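Local coordinates for protein pentafunctional AROM polypeptide (Schizosaccharomyces pombe, PDB 5SWV) that probably carries out two steps of the shikimate pathway, dehydrating 3-dehydroquinate and then reducing 3-dehydroshikimate to shikimate, with the two enzyme units of this fragment, at residues 263-266 / 267-270; 310-313 / 314-317; 350-353 / 354-357; 356-359 / 360-364; 408-411 / 412-415. One frame throughout, in Å; residues are numbered along the deposited sequence.

Contacts 1 and 2 both lie in the substrate-binding domain of the shikimate dehydrogenase part. Their centres are about 19 Å apart. Contact 3 opens the helix 353-364, and contact 4 follows on the same helix. These two share G356 and I357, and their centres are about 10 Å apart. Contacts 2 and 3 are joined directly: K313 NZ and D353 OD2 form a salt bridge of 2.8 Å. Such a lysine-aspartate pair lines the shikimate site in related dehydrogenases, so the site probably lies here. Contact 5 lies on helix 406-413, which flanks the parallel sheet of the probable nucleotide-binding domain. Its centre is about 20 Å from that of contact 3.

Contact 1. Residues 263-266 / 267-270; sequences HSRS and PILH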
loop_
_atom_site.group_PDB
_atom_site.type_symbol
_atom_site.label_atom_id
_atom_site.label_comp_id
_atom_site.label_asym_id
_atom_site.label_seq_id
_atom_site.Cartn_x
_atom_site.Cartn_y
_atom_site.Cartn_z
ATOM N N HIS A 263 17.661 20.688 -10.804
ATOM C CA HIS A 263 17.959 19.335 -11.293
ATOM C C HIS A 263 17.255 18.197 -10.553
ATOM O O HIS A 263 17.553 17.031 -10.796
ATOM C CB HIS A 263 19.474 19.091 -11.233
ATOM C CG HIS A 263 20.244 19.811 -12.298
ATOM N ND1 HIS A 263 21.263 20.695 -12.008
ATOM C CD2 HIS A 263 20.147 19.774 -13.651
ATOM C CE1 HIS A 263 21.765 21.167 -13.136
ATOM N NE2 HIS A 263 21.099 20.632 -14.147
ATOM N N SER A 264 16.332 18.510 -9.654
ATOM C CA SER A 264 15.513 17.474 -9.020
ATOM C C SER A 264 14.714 16.696 -10.076
ATOM O O SER A 264 14.158 17.291 -10.997
ATOM C CB SER A 264 14.555 18.086 -7.990
ATOM O OG SER A 264 13.604 17.135 -7.543
ATOM N N ARG A 265 14.671 15.375 -9.914
ATOM C CA ARG A 265 13.923 14.477 -10.794
ATOM C C ARG A 265 12.580 14.058 -10.198
ATOM O O ARG A 265 11.944 13.117 -10.684
ATOM C CB ARG A 265 14.775 13.246 -11.116
ATOM C CG ARG A 265 16.097 13.604 -11.786
ATOM C CD ARG A 265 16.827 12.382 -12.327
ATOM N NE ARG A 265 16.254 11.932 -13.599
ATOM C CZ ARG A 265 16.543 12.421 -14.812
ATOM N NH1 ARG A 265 17.419 13.419 -14.979
ATOM N NH2 ARG A 265 15.934 11.904 -15.885
ATOM N N SER A 266 12.142 14.760 -9.155
ATOM C CA SER A 266 10.816 14.548 -8.597
ATOM C C SER A 266 9.678 14.867 -9.568
ATOM O O SER A 266 8.698 14.155 -9.588
ATOM C CB SER A 266 10.638 15.325 -7.294
ATOM O OG SER A 266 11.285 14.630 -6.256
ATOM N N PRO A 267 9.804 15.925 -10.382
ATOM C CA PRO A 267 8.743 16.141 -11.377
ATOM C C PRO A 267 8.539 14.983 -12.360
ATOM O O PRO A 267 7.395 14.652 -12.643
ATOM C CB PRO A 267 9.180 17.423 -12.088
ATOM C CG PRO A 267 9.969 18.148 -11.048
ATOM C CD PRO A 267 10.732 17.065 -10.338
ATOM N N ILE A 268 9.618 14.337 -12.808
ATOM C CA ILE A 268 9.497 13.188 -13.719
ATOM C C ILE A 268 8.831 12.040 -12.977
ATOM O O ILE A 268 7.979 11.341 -13.539
ATOM C CB ILE A 268 10.848 12.698 -14.310
ATOM C CG1 ILE A 268 11.687 13.882 -14.839
ATOM C CG2 ILE A 268 10.608 11.709 -15.454
ATOM C CD1 ILE A 268 12.953 13.499 -15.586
ATOM N N LEU A 269 9.211 11.862 -11.713
ATOM C CA LEU A 269 8.693 10.757 -10.896
ATOM C C LEU A 269 7.186 10.849 -10.743
ATOM O O LEU A 269 6.465 9.899 -11.069
ATOM C CB LEU A 269 9.429 10.673 -9.546
ATOM C CG LEU A 269 8.810 10.248 -8.204
ATOM C CD1 LEU A 269 7.937 9.009 -8.165
ATOM C CD2 LEU A 269 9.959 10.068 -7.210
ATOM N N HIS A 270 6.705 12.002 -10.304
ATOM C CA HIS A 270 5.268 12.182 -10.106
ATOM C C HIS A 270 4.474 12.303 -11.421
ATOM O O HIS A 270 3.367 11.781 -11.505
ATOM C CB HIS A 270 5.013 13.354 -9.173
ATOM C CG HIS A 270 5.499 13.115 -7.779
ATOM N ND1 HIS A 270 4.678 12.644 -6.780
ATOM C CD2 HIS A 270 6.719 13.270 -7.217
ATOM C CE1 HIS A 270 5.369 12.521 -5.661
ATOM N NE2 HIS A 270 6.610 12.894 -5.900
HETATM O O HOH W 1 9.005 13.091 -4.621
#
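R265 and I268 are brought together by their torsions. In R265, CG stands beside the backbone N (chi1 -59°), and the chain bends at chi3 (78°). I268 also sends CG1 back beside its own N, so the two side chains run alongside each other in the same direction. I268 CD1 then sits over one face of the guanidinium, 3.4 Å from R265 NH2. The motif is a helix start: an ST turn leads into helix 266-277, with R265 at the N-cap position. S264 OG accepts from S266 N at 3.2 Å and so holds the turn. The first helical bonds follow. L269 N donates to R265 O at 3.2 Å. H270 N donates to S266 O at 3.0 Å, almost straight at 174°.

The charged end of R265 has its main partner in the C-terminal carboxylate, as NH2 makes a salt bridge to E531 OXT. L269 packs on V525 and V529 of helix 522-530. H270 stacks on the ring of Y283. The contact thus joins the start of this helix to the last helix of the chain and to strand 282-285.

S266 O lies at the edge of the H270 imidazole, 3.2 Å from CD2. A water, also in the ring plane, bridges the two side chains, 2.7 Å from H270 NE2 and 3.2 Å from S266 OG.

Contact 2. Residues 310-313 / 314-317; sequences IPYK and LSVM
Y312 and V316 are joined by a backbone bond within a single helix-like turn. The turn follows strand 303-308 and carries the end of the NVTxPxK signature of shikimate dehydrogenases. A type I beta turn, L314 to M317, completes it.

Across the turn the direct hydrogen bond is a backbone one: V316 N donates to Y312 O at 3.1 Å, bent to 140°. Within the beta turn, M317 N reaches L314 O at 3.3 Å. A water bridges P311 O and S315 N: it donates to the first at 2.7 Å and accepts from the second at 2.8 Å.

Among the van der Waals contacts, V316 puts CG1 between its own N and carbonyl carbon (chi1 81°), and the methyl lies 3.4 Å from Y312 O. P311 follows a cis peptide bond, and its CD rests over the centre of the Y312 ring. M317 lies alongside the backbone, with CG 3.8 Å from K313 O.

The charged and polar tips turn to partners beyond the turn. K313 NZ pairs with D353, and Y312 OH bonds to T288 O. V291 packs against Y312 and S315, while V333 covers V316 and M317. A bound triethylene glycol, probably from the crystallisation liquor, lies about 5 Å from the M317 side chain.

S315 has chi1 58°, which brings OG back over the turn, 3.7 Å from Y312 CD1 and oblique to the ring.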
loop_
_atom_site.group_PDB
_atom_site.type_symbol
_atom_site.label_atom_id
_atom_site.label_comp_id
_atom_site.label_asym_id
_atom_site.label_seq_id
_atom_site.Cartn_x
_atom_site.Cartn_y
_atom_site.Cartn_z
ATOM N N ILE A 310 15.770 20.608 1.057
ATOM C CA ILE A 310 16.684 21.576 1.681
ATOM C C ILE A 310 16.526 22.930 1.002
ATOM O O ILE A 310 16.450 22.973 -0.232
ATOM C CB ILE A 310 18.157 21.093 1.542
ATOM C CG1 ILE A 310 18.412 19.856 2.430
ATOM C CG2 ILE A 310 19.160 22.188 1.895
ATOM C CD1 ILE A 310 19.455 18.898 1.871
ATOM N N PRO A 311 16.517 24.040 1.774
ATOM C CA PRO A 311 16.743 24.215 3.203
ATOM C C PRO A 311 15.465 24.541 3.994
ATOM O O PRO A 311 15.534 25.280 4.984
ATOM C CB PRO A 311 17.671 25.428 3.206
ATOM C CG PRO A 311 17.065 26.309 2.140
ATOM C CD PRO A 311 16.426 25.374 1.130
ATOM N N TYR A 312 14.328 23.978 3.584
ATOM C CA TYR A 312 13.028 24.402 4.095
ATOM C C TYR A 312 12.229 23.348 4.879
ATOM O O TYR A 312 11.106 23.636 5.313
ATOM C CB TYR A 312 12.190 24.918 2.928
ATOM C CG TYR A 312 12.714 26.156 2.216
ATOM C CD1 TYR A 312 13.448 27.156 2.887
ATOM C CD2 TYR A 312 12.432 26.358 0.864
ATOM C CE1 TYR A 312 13.910 28.291 2.215
ATOM C CE2 TYR A 312 12.882 27.489 0.189
ATOM C CZ TYR A 312 13.614 28.455 0.869
ATOM O OH TYR A 312 14.025 29.580 0.196
ATOM N N LYS A 313 12.798 22.159 5.110
ATOM C CA LYS A 313 12.068 21.091 5.816
ATOM C C LYS A 313 11.674 21.449 7.258
ATOM O O LYS A 313 10.654 20.962 7.758
ATOM C CB LYS A 313 12.849 19.785 5.779
ATOM C CG LYS A 313 12.963 19.235 4.371
ATOM C CD LYS A 313 14.162 18.332 4.163
ATOM C CE LYS A 313 13.856 16.901 4.525
ATOM N NZ LYS A 313 14.585 15.998 3.596
ATOM N N LEU A 314 12.461 22.302 7.914
ATOM C CA LEU A 314 12.136 22.749 9.269
ATOM C C LEU A 314 11.342 24.053 9.285
ATOM O O LEU A 314 10.373 24.183 10.034
ATOM C CB LEU A 314 13.407 22.884 10.124
ATOM C CG LEU A 314 14.132 21.572 10.476
ATOM C CD1 LEU A 314 15.167 21.179 9.421
ATOM C CD2 LEU A 314 14.805 21.684 11.824
ATOM N N SER A 315 11.750 25.010 8.456
ATOM C CA SER A 315 11.136 26.340 8.464
ATOM C C SER A 315 9.724 26.366 7.895
ATOM O O SER A 315 8.994 27.313 8.134
ATOM C CB SER A 315 12.010 27.349 7.724
ATOM O OG SER A 315 12.218 26.937 6.397
ATOM N N VAL A 316 9.343 25.334 7.157
ATOM C CA VAL A 316 8.004 25.253 6.590
ATOM C C VAL A 316 6.962 24.856 7.633
ATOM O O VAL A 316 5.786 25.171 7.476
ATOM C CB VAL A 316 7.964 24.275 5.382
ATOM C CG1 VAL A 316 7.868 22.815 5.823
ATOM C CG2 VAL A 316 6.831 24.629 4.441
ATOM N N MET A 317 7.396 24.165 8.682
ATOM C CA MET A 317 6.491 23.642 9.725
ATOM C C MET A 317 5.629 24.712 10.396
ATOM O O MET A 317 4.523 24.425 10.836
ATOM C CB MET A 317 7.289 22.874 10.780
ATOM C CG MET A 317 7.869 21.589 10.230
ATOM S SD MET A 317 9.073 20.799 11.299
ATOM C CE MET A 317 7.983 20.174 12.580
HETATM O O HOH W 2 14.189 24.457 7.205
#

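Contact 3. Residues 350-353 / 354-357; sequences DNTD and WRGI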
loop_
_atom_site.group_PDB
_atom_site.type_symbol
_atom_site.label_atom_id
_atom_site.label_comp_id
_atom_site.label_asym_id
_atom_site.label_seq_id
_atom_site.Cartn_x
_atom_site.Cartn_y
_atom_site.Cartn_z
ATOM N N ASP A 350 3.836 15.859 6.732
ATOM C CA ASP A 350 4.329 14.525 7.003
ATOM C C ASP A 350 5.770 14.463 6.516
ATOM O O ASP A 350 6.294 15.417 5.931
ATOM C CB ASP A 350 3.451 13.467 6.307
ATOM C CG ASP A 350 3.495 12.072 6.997
ATOM O OD1 ASP A 350 4.505 11.724 7.657
ATOM O OD2 ASP A 350 2.519 11.306 6.876
ATOM N N ASN A 351 6.404 13.329 6.787
ATOM C CA ASN A 351 7.789 13.093 6.484
ATOM C C ASN A 351 7.923 11.669 5.994
ATOM O O ASN A 351 7.790 10.728 6.779
ATOM C CB ASN A 351 8.598 13.297 7.761
ATOM C CG ASN A 351 10.072 13.404 7.502
ATOM O OD1 ASN A 351 10.674 12.553 6.855
ATOM N ND2 ASN A 351 10.661 14.464 8.001
ATOM N N THR A 352 8.161 11.507 4.700
ATOM C CA THR A 352 8.354 10.185 4.106
ATOM C C THR A 352 9.812 9.779 3.939
ATOM O O THR A 352 10.073 8.716 3.390
ATOM C CB THR A 352 7.716 10.108 2.720
ATOM O OG1 THR A 352 8.268 11.137 1.912
ATOM C CG2 THR A 352 6.227 10.272 2.803
ATOM N N ASP A 353 10.764 10.584 4.408
ATOM C CA ASP A 353 12.183 10.223 4.256
ATOM C C ASP A 353 12.473 8.804 4.772
ATOM O O ASP A 353 13.087 7.999 4.077
ATOM C CB ASP A 353 13.102 11.266 4.917
ATOM C CG ASP A 353 13.169 12.605 4.125
ATOM O OD1 ASP A 353 12.898 12.624 2.890
ATOM O OD2 ASP A 353 13.502 13.644 4.743
ATOM N N TRP A 354 11.975 8.481 5.960
ATOM C CA TRP A 354 12.117 7.121 6.506
ATOM C C TRP A 354 11.519 6.010 5.627
ATOM O O TRP A 354 12.024 4.886 5.616
ATOM C CB TRP A 354 11.534 7.033 7.924
ATOM C CG TRP A 354 10.051 7.025 8.006
ATOM C CD1 TRP A 354 9.222 8.102 7.949
ATOM C CD2 TRP A 354 9.208 5.878 8.158
ATOM N NE1 TRP A 354 7.908 7.701 8.058
ATOM C CE2 TRP A 354 7.874 6.343 8.200
ATOM C CE3 TRP A 354 9.455 4.503 8.276
ATOM C CZ2 TRP A 354 6.788 5.490 8.365
ATOM C CZ3 TRP A 354 8.378 3.645 8.436
ATOM C CH2 TRP A 354 7.055 4.145 8.475
ATOM N N ARG A 355 10.441 6.323 4.912
ATOM C CA ARG A 355 9.771 5.348 4.067
ATOM C C ARG A 355 10.696 4.858 2.955
ATOM O O ARG A 355 10.625 3.696 2.556
ATOM C CB ARG A 355 8.487 5.936 3.472
ATOM C CG ARG A 355 7.418 6.284 4.509
ATOM C CD ARG A 355 6.779 5.044 5.132
ATOM N NE ARG A 355 6.253 4.256 4.041
ATOM C CZ ARG A 355 5.122 4.518 3.405
ATOM N NH1 ARG A 355 4.315 5.500 3.789
ATOM N NH2 ARG A 355 4.779 3.770 2.378
ATOM N N GLY A 356 11.572 5.733 2.464
ATOM C CA GLY A 356 12.594 5.336 1.513
ATOM C C GLY A 356 13.424 4.163 2.013
ATOM O O GLY A 356 13.806 3.283 1.231
ATOM N N ILE A 357 13.693 4.156 3.318
ATOM C CA ILE A 357 14.434 3.076 3.963
ATOM C C ILE A 357 13.521 1.900 4.229
ATOM O O ILE A 357 13.768 0.808 3.755
ATOM C CB ILE A 357 15.086 3.548 5.275
ATOM C CG1 ILE A 357 16.052 4.715 4.976
ATOM C CG2 ILE A 357 15.839 2.400 5.945
ATOM C CD1 ILE A 357 16.572 5.424 6.203
HETATM O O HOH W 3 5.335 8.977 8.059
#
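N351 O lies at the edge of the W354 indole, near its plane and 3.2 Å from CD1. Over one face sits R355 CD, 3.2 Å above the plane and offset toward the rim. A water lies in the plane and accepts from W354 NE1 at 2.9 Å. The same water meets D350 OD1, which also takes the N-H of N351 at 2.6 Å. W354 CG sits between the backbone N and the carbonyl carbon (chi1 74°), which turns the ring back along the incoming chain.

N351 caps the start of helix 353-364: its OD1 accepts from D353 N at 3.1 Å, while ND2 is held by A332 O. D353 OD2 pairs with K313, in a place consistent with the shikimate site of related dehydrogenases. The first turn is loosely bonded. T352 O takes a weak bond from R355 N at 2.9 Å and a weak, longer one from G356 N. The R355 chain bends twice, and its NE pairs with D359.

The segment carries the chain from strand 345-350 of the mixed sheet into the helix. T352 packs on helix 500-516 and strand 335-340. W354 and I357 lean on helix 382-393, where Y389 meets the indole edge-to-face.

Contact 4. Residues 356-359 / 360-364; sequences GIYD and TFANA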
loop_
_atom_site.group_PDB
_atom_site.type_symbol
_atom_site.label_atom_id
_atom_site.label_comp_id
_atom_site.label_asym_id
_atom_site.label_seq_id
_atom_site.Cartn_x
_atom_site.Cartn_y
_atom_site.Cartn_z
ATOM N N GLY A 356 11.572 5.733 2.464
ATOM C CA GLY A 356 12.594 5.336 1.513
ATOM C C GLY A 356 13.424 4.163 2.013
ATOM O O GLY A 356 13.806 3.283 1.231
ATOM N N ILE A 357 13.693 4.156 3.318
ATOM C CA ILE A 357 14.434 3.076 3.963
ATOM C C ILE A 357 13.521 1.900 4.229
ATOM O O ILE A 357 13.768 0.808 3.755
ATOM C CB ILE A 357 15.086 3.548 5.275
ATOM C CG1 ILE A 357 16.052 4.715 4.976
ATOM C CG2 ILE A 357 15.839 2.400 5.945
ATOM C CD1 ILE A 357 16.572 5.424 6.203
ATOM N N TYR A 358 12.454 2.141 4.968
ATOM C CA TYR A 358 11.525 1.102 5.333
ATOM C C TYR A 358 11.003 0.322 4.140
ATOM O O TYR A 358 11.116 -0.897 4.105
ATOM C CB TYR A 358 10.351 1.698 6.111
ATOM C CG TYR A 358 9.387 0.653 6.582
ATOM C CD1 TYR A 358 8.331 0.257 5.778
ATOM C CD2 TYR A 358 9.556 0.021 7.814
ATOM C CE1 TYR A 358 7.451 -0.732 6.192
ATOM C CE2 TYR A 358 8.679 -0.959 8.247
ATOM C CZ TYR A 358 7.630 -1.337 7.431
ATOM O OH TYR A 358 6.752 -2.311 7.814
ATOM N N ASP A 359 10.428 1.028 3.169
ATOM C CA ASP A 359 9.768 0.389 2.020
ATOM C C ASP A 359 10.749 -0.369 1.120
ATOM O O ASP A 359 10.357 -1.319 0.422
ATOM C CB ASP A 359 9.045 1.408 1.127
ATOM C CG ASP A 359 7.880 2.125 1.810
ATOM O OD1 ASP A 359 7.539 1.869 2.988
ATOM O OD2 ASP A 359 7.283 2.979 1.122
ATOM N N THR A 360 12.004 0.077 1.089
ATOM C CA THR A 360 13.027 -0.595 0.294
ATOM C C THR A 360 13.290 -1.991 0.868
ATOM O O THR A 360 13.274 -2.966 0.132
ATOM C CB THR A 360 14.314 0.240 0.233
ATOM O OG1 THR A 360 14.030 1.473 -0.421
ATOM C CG2 THR A 360 15.400 -0.476 -0.530
ATOM N N PHE A 361 13.504 -2.071 2.181
ATOM C CA PHE A 361 13.648 -3.346 2.879
ATOM C C PHE A 361 12.394 -4.197 2.752
ATOM O O PHE A 361 12.474 -5.378 2.417
ATOM C CB PHE A 361 13.997 -3.131 4.364
ATOM C CG PHE A 361 15.454 -2.827 4.604
ATOM C CD1 PHE A 361 16.409 -3.834 4.546
ATOM C CD2 PHE A 361 15.875 -1.539 4.893
ATOM C CE1 PHE A 361 17.748 -3.558 4.753
ATOM C CE2 PHE A 361 17.222 -1.261 5.114
ATOM C CZ PHE A 361 18.156 -2.271 5.035
ATOM N N ALA A 362 11.236 -3.594 2.993
ATOM C CA ALA A 362 9.965 -4.320 2.891
ATOM C C ALA A 362 9.851 -5.107 1.576
ATOM O O ALA A 362 9.446 -6.268 1.594
ATOM C CB ALA A 362 8.787 -3.373 3.051
ATOM N N ASN A 363 10.254 -4.483 0.465
ATOM C CA ASN A 363 10.215 -5.113 -0.862
ATOM C C ASN A 363 11.402 -6.007 -1.190
ATOM O O ASN A 363 11.243 -6.992 -1.912
ATOM C CB ASN A 363 10.046 -4.056 -1.974
ATOM C CG ASN A 363 8.616 -3.545 -2.072
ATOM O OD1 ASN A 363 7.816 -4.037 -2.885
ATOM N ND2 ASN A 363 8.270 -2.583 -1.211
ATOM N N ALA A 364 12.579 -5.669 -0.677
ATOM C CA ALA A 364 13.796 -6.429 -0.985
ATOM C C ALA A 364 13.911 -7.770 -0.265
ATOM O O ALA A 364 14.724 -8.589 -0.678
ATOM C CB ALA A 364 15.036 -5.594 -0.696
#
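D359 O is gripped twice by N363. The side-chain ND2 donates at 2.9 Å and the bond is nearly straight (171°). The backbone N of N363 donates to the same oxygen at 3.2 Å, from above the carbonyl plane (39° out of it). N363 CG stands beside its own backbone N (chi1 -77°), so the amide folds back along the helix and D359 O lies in the amide plane. It is the ND2 bond that holds the rotation of the amide.

T360 OG1 alone donates to G356 O. The measured 2.5 Å is very short, and the exact length is doubtful.

All of this belongs to helix 353-364, from its fourth residue to its end, and the main-chain bonds run on regularly. F361 N donates to I357 O at 3.3 Å. A362 N donates to Y358 O at 2.9 Å. The side chains form two apolar pairs. I357 and F361 lie side by side and point the same way, with CG2 of I357 4.0 Å from CE2 of F361. The edge of the F361 ring also meets I357 O, 3.4 Å from CD2. On another side of the helix, Y358 CE1 lies 4.3 Å from A362 CB.

D359 OD1, held by R355, sits at the edge of the Y358 ring in its plane. I357 packs on helix 382-393, F361 on strand 472-476 and T360 on helix 500-516. N363 O accepts from R30 NH2, a residue of the dehydroquinase part of the chain.

Contact 5. Residues 408-411 / 412-415; sequences NSYR and VQDV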
loop_
_atom_site.group_PDB
_atom_site.type_symbol
_atom_site.label_atom_id
_atom_site.label_comp_id
_atom_site.label_asym_id
_atom_site.label_seq_id
_atom_site.Cartn_x
_atom_site.Cartn_y
_atom_site.Cartn_z
ATOM N N ASN A 408 29.127 10.997 18.605
ATOM C CA ASN A 408 28.208 10.948 17.477
ATOM C C ASN A 408 27.110 9.908 17.696
ATOM O O ASN A 408 25.934 10.237 17.604
ATOM C CB ASN A 408 28.960 10.656 16.162
ATOM C CG ASN A 408 29.497 11.916 15.489
ATOM O OD1 ASN A 408 28.743 12.843 15.190
ATOM N ND2 ASN A 408 30.795 11.938 15.215
ATOM N N SER A 409 27.498 8.671 18.006
ATOM C CA SER A 409 26.540 7.588 18.221
ATOM C C SER A 409 25.627 7.867 19.409
ATOM O O SER A 409 24.428 7.574 19.358
ATOM C CB SER A 409 27.250 6.257 18.444
ATOM O OG SER A 409 28.106 5.937 17.375
ATOM N N TYR A 410 26.191 8.430 20.470
ATOM C CA TYR A 410 25.413 8.800 21.654
ATOM C C TYR A 410 24.356 9.860 21.373
ATOM O O TYR A 410 23.257 9.770 21.875
ATOM C CB TYR A 410 26.326 9.242 22.819
ATOM C CG TYR A 410 26.847 8.079 23.646
ATOM C CD1 TYR A 410 25.952 7.211 24.278
ATOM C CD2 TYR A 410 28.222 7.842 23.797
ATOM C CE1 TYR A 410 26.398 6.135 25.018
ATOM C CE2 TYR A 410 28.681 6.768 24.545
ATOM C CZ TYR A 410 27.755 5.919 25.150
ATOM O OH TYR A 410 28.148 4.843 25.901
ATOM N N ARG A 411 24.678 10.850 20.562
ATOM C CA ARG A 411 23.706 11.876 20.214
ATOM C C ARG A 411 22.442 11.260 19.552
ATOM O O ARG A 411 21.289 11.632 19.856
ATOM C CB ARG A 411 24.353 12.895 19.279
ATOM C CG ARG A 411 23.502 14.128 19.043
ATOM C CD ARG A 411 23.521 14.564 17.594
ATOM N NE ARG A 411 24.883 14.954 17.239
ATOM C CZ ARG A 411 25.648 14.397 16.296
ATOM N NH1 ARG A 411 25.213 13.400 15.512
ATOM N NH2 ARG A 411 26.878 14.876 16.120
ATOM N N VAL A 412 22.691 10.311 18.659
ATOM C CA VAL A 412 21.642 9.597 17.968
ATOM C C VAL A 412 20.892 8.688 18.922
ATOM O O VAL A 412 19.670 8.674 18.917
ATOM C CB VAL A 412 22.222 8.742 16.837
ATOM C CG1 VAL A 412 21.139 7.861 16.221
ATOM C CG2 VAL A 412 22.872 9.631 15.786
ATOM N N GLN A 413 21.626 7.903 19.706
ATOM C CA GLN A 413 21.011 6.963 20.646
ATOM C C GLN A 413 20.029 7.680 21.583
ATOM O O GLN A 413 18.927 7.189 21.822
ATOM C CB GLN A 413 22.090 6.223 21.466
ATOM C CG GLN A 413 21.559 5.228 22.510
ATOM C CD GLN A 413 22.664 4.513 23.272
ATOM O OE1 GLN A 413 23.429 5.141 24.007
ATOM N NE2 GLN A 413 22.751 3.195 23.106
ATOM N N ASP A 414 20.432 8.852 22.071
ATOM C CA ASP A 414 19.685 9.591 23.089
ATOM C C ASP A 414 18.369 10.195 22.588
ATOM O O ASP A 414 17.574 10.657 23.397
ATOM C CB ASP A 414 20.566 10.690 23.734
ATOM C CG ASP A 414 21.766 10.115 24.534
ATOM O OD1 ASP A 414 21.803 8.894 24.852
ATOM O OD2 ASP A 414 22.694 10.892 24.837
ATOM N N VAL A 415 18.143 10.201 21.275
ATOM C CA VAL A 415 16.827 10.531 20.706
ATOM C C VAL A 415 15.771 9.469 21.060
ATOM O O VAL A 415 14.592 9.761 21.152
ATOM C CB VAL A 415 16.911 10.668 19.162
ATOM C CG1 VAL A 415 15.532 10.821 18.525
ATOM C CG2 VAL A 415 17.801 11.842 18.764
#
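Q413 OE1 lies close to the ring of Y410, 3.3 Å from CD1, in an oblique position. The two side chains run alongside each other and point the same way, with ring and amide planes 57° apart. Q413 is fully stretched, with CG trans to its backbone N (chi1 179°), so the amide comes level with the ring. Next to them, D414 curls back over the turn. Its OD2 comes within 3.2 Å of Y410 O, but both are acceptors and no bond results. That oxygen is instead held by D414 N at 3.0 Å.

Two more backbone bonds run alongside. Q413 N donates to S409 O at 2.8 Å. V412 N reaches N408 O more weakly at 3.4 Å. V412 CG2 lies 3.6 Å from N408 O, and V415 CG2 lies 3.7 Å from R411 O.

The segments cover most of helix 406-413 and the residues that follow. This helix links strands 398-403 and 422-426 as a beta-alpha-beta unit of a Rossmann-like parallel sheet. Y410 and Q413 rest on I424 of strand 422-426. V412 sits between strand 398-403 and helix 382-393, touching L401 and I388.

Further out, S409 OG bonds to N403 ND2 and ties the helix to the strand before it. R411 folds back along the outside, where NH2 donates to N408 OD1 at 2.9 Å. N408 ND2 makes a weak bond to T405 OG1.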